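Motility-associated killing factor MakB (Vibrio cholerae serotype O1, PDB 6W1W) probably acts as one component of a tripartite cytotoxin resembling the alpha-pore-forming toxins. Local coordinates at residues A[24-29]-A[271-276]. Sequence-based numbering, arbitrary orientation.
Sequences LGISNY and EEFLKI
I26 lays its CG1 methylene over the middle of the F273 ring, a CH-pi contact with CG1 3.4 Å from the centroid of F273 and only 8° off the ring normal. The other branch, CG2, overhangs beyond the CE2-CZ side of the ring, while CD1 runs on to the backbone and ends 3.4 Å from the carbonyl O of E272. F273 has CG anti to its own carbonyl carbon (chi1 -79°), which carries the ring toward helix 9-35. There its edge is turned to a face of Y29 in an offset edge-to-face pair, planes at 90°. F273 CE1 is the atom nearest that ring, 4.0 Å from Y29 CD2. In this elongated helical bundle, consistent with the alpha-pore-forming toxin fold, residues 271-276 include the short break between helices 251-270 and 276-302, and F273 spans from this break to the kinked part of helix 9-35. E272 adds its CB against I26 CD1, then bends its carboxylate away from the contact. Neighbouring helices add to the apolar cluster: I26 touches F65, Y29 packs on L58, M62 and L266, and F273 touches Y132 of helix 100-151; the Y132 hydroxyl is hydrogen-bonded to E271 OE1.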
loop_
_atom_site.group_PDB
_atom_site.type_symbol
_atom_site.label_atom_id
_atom_site.label_comp_id
_atom_site.label_asym_id
_atom_site.label_seq_id
_atom_site.Cartn_x
_atom_site.Cartn_y
_atom_site.Cartn_z
ATOM N N LEU A 24 0.535 2.746 0.647
ATOM C CA LEU A 24 -0.610 2.489 1.515
ATOM C C LEU A 24 -1.221 1.124 1.227
ATOM O O LEU A 24 -1.433 0.319 2.142
ATOM C CB LEU A 24 -1.653 3.593 1.341
ATOM C CG LEU A 24 -1.183 5.006 1.684
ATOM C CD1 LEU A 24 -2.021 6.036 0.945
ATOM C CD2 LEU A 24 -1.238 5.235 3.188
ATOM N N GLY A 25 -1.511 0.846 -0.049
ATOM C CA GLY A 25 -2.058 -0.449 -0.424
ATOM C C GLY A 25 -1.149 -1.605 -0.068
ATOM O O GLY A 25 -1.595 -2.759 -0.036
ATOM N N ILE A 26 0.118 -1.318 0.203
ATOM C CA ILE A 26 1.082 -2.324 0.620
ATOM C C ILE A 26 1.257 -2.335 2.132
ATOM O O ILE A 26 1.379 -3.398 2.742
ATOM C CB ILE A 26 2.430 -2.081 -0.099
ATOM C CG1 ILE A 26 2.510 -2.864 -1.420
ATOM C CG2 ILE A 26 3.630 -2.402 0.803
ATOM C CD1 ILE A 26 1.434 -2.551 -2.430
ATOM N N SER A 27 1.230 -1.151 2.749
ATOM C CA SER A 27 1.511 -1.030 4.176
ATOM C C SER A 27 0.464 -1.718 5.043
ATOM O O SER A 27 0.740 -2.013 6.212
ATOM C CB SER A 27 1.615 0.444 4.577
ATOM O OG SER A 27 0.383 1.118 4.384
ATOM N N ASN A 28 -0.722 -1.989 4.508
ATOM C CA ASN A 28 -1.744 -2.700 5.259
ATOM C C ASN A 28 -1.884 -4.155 4.834
ATOM O O ASN A 28 -2.628 -4.906 5.472
ATOM C CB ASN A 28 -3.088 -1.970 5.147
ATOM C CG ASN A 28 -3.151 -0.740 6.040
ATOM O OD1 ASN A 28 -3.350 -0.849 7.250
ATOM N ND2 ASN A 28 -2.971 0.437 5.446
ATOM N N TYR A 29 -1.175 -4.577 3.783
ATOM C CA TYR A 29 -1.033 -6.009 3.535
ATOM C C TYR A 29 -0.288 -6.670 4.684
ATOM O O TYR A 29 -0.548 -7.835 5.013
ATOM C CB TYR A 29 -0.304 -6.264 2.217
ATOM C CG TYR A 29 -0.028 -7.728 1.952
ATOM C CD1 TYR A 29 -0.985 -8.538 1.356
ATOM C CD2 TYR A 29 1.195 -8.302 2.293
ATOM C CE1 TYR A 29 -0.740 -9.877 1.112
ATOM C CE2 TYR A 29 1.451 -9.640 2.056
ATOM C CZ TYR A 29 0.480 -10.424 1.463
ATOM O OH TYR A 29 0.723 -11.758 1.218
ATOM N N GLU A 271 -0.846 -8.381 -5.586
ATOM C CA GLU A 271 -0.591 -7.890 -6.937
ATOM C C GLU A 271 -0.549 -6.369 -7.017
ATOM O O GLU A 271 -0.192 -5.833 -8.071
ATOM C CB GLU A 271 -1.638 -8.436 -7.910
ATOM C CG GLU A 271 -1.757 -9.955 -7.932
ATOM C CD GLU A 271 -0.484 -10.666 -8.383
ATOM O OE1 GLU A 271 0.416 -10.013 -8.955
ATOM O OE2 GLU A 271 -0.391 -11.895 -8.171
ATOM N N GLU A 272 -0.903 -5.664 -5.940
ATOM C CA GLU A 272 -0.694 -4.226 -5.874
ATOM C C GLU A 272 0.765 -3.865 -5.636
ATOM O O GLU A 272 1.139 -2.704 -5.839
ATOM C CB GLU A 272 -1.573 -3.614 -4.778
ATOM C CG GLU A 272 -3.071 -3.873 -4.968
ATOM C CD GLU A 272 -3.600 -3.366 -6.303
ATOM O OE1 GLU A 272 -3.367 -2.182 -6.630
ATOM O OE2 GLU A 272 -4.240 -4.156 -7.030
ATOM N N PHE A 273 1.591 -4.830 -5.217
ATOM C CA PHE A 273 3.032 -4.603 -5.152
ATOM C C PHE A 273 3.608 -4.314 -6.533
ATOM O O PHE A 273 4.524 -3.495 -6.671
ATOM C CB PHE A 273 3.742 -5.819 -4.551
ATOM C CG PHE A 273 3.658 -5.915 -3.052
ATOM C CD1 PHE A 273 2.565 -6.515 -2.437
ATOM C CD2 PHE A 273 4.692 -5.445 -2.257
ATOM C CE1 PHE A 273 2.492 -6.622 -1.058
ATOM C CE2 PHE A 273 4.628 -5.546 -0.875
ATOM C CZ PHE A 273 3.525 -6.136 -0.274
ATOM N N LEU A 274 3.089 -4.984 -7.567
ATOM C CA LEU A 274 3.668 -4.876 -8.902
ATOM C C LEU A 274 3.579 -3.466 -9.470
ATOM O O LEU A 274 4.340 -3.130 -10.386
ATOM C CB LEU A 274 2.987 -5.859 -9.855
ATOM C CG LEU A 274 3.361 -7.336 -9.707
ATOM C CD1 LEU A 274 2.541 -8.187 -10.662
ATOM C CD2 LEU A 274 4.848 -7.537 -9.949
ATOM N N LYS A 275 2.669 -2.634 -8.958
ATOM C CA LYS A 275 2.585 -1.254 -9.418
ATOM C C LYS A 275 3.761 -0.418 -8.924
ATOM O O LYS A 275 4.051 0.631 -9.511
ATOM C CB LYS A 275 1.253 -0.642 -8.973
ATOM C CG LYS A 275 0.885 0.676 -9.653
ATOM C CD LYS A 275 -0.132 0.487 -10.780
ATOM C CE LYS A 275 0.505 -0.064 -12.055
ATOM N NZ LYS A 275 1.562 0.834 -12.604
ATOM N N ILE A 276 4.450 -0.864 -7.870
ATOM C CA ILE A 276 5.662 -0.179 -7.424
ATOM C C ILE A 276 6.736 -0.247 -8.500
ATOM O O ILE A 276 7.489 0.713 -8.710
ATOM C CB ILE A 276 6.153 -0.772 -6.087
ATOM C CG1 ILE A 276 5.607 0.037 -4.911
ATOM C CG2 ILE A 276 7.678 -0.838 -6.029
ATOM C CD1 ILE A 276 6.123 1.458 -4.861
#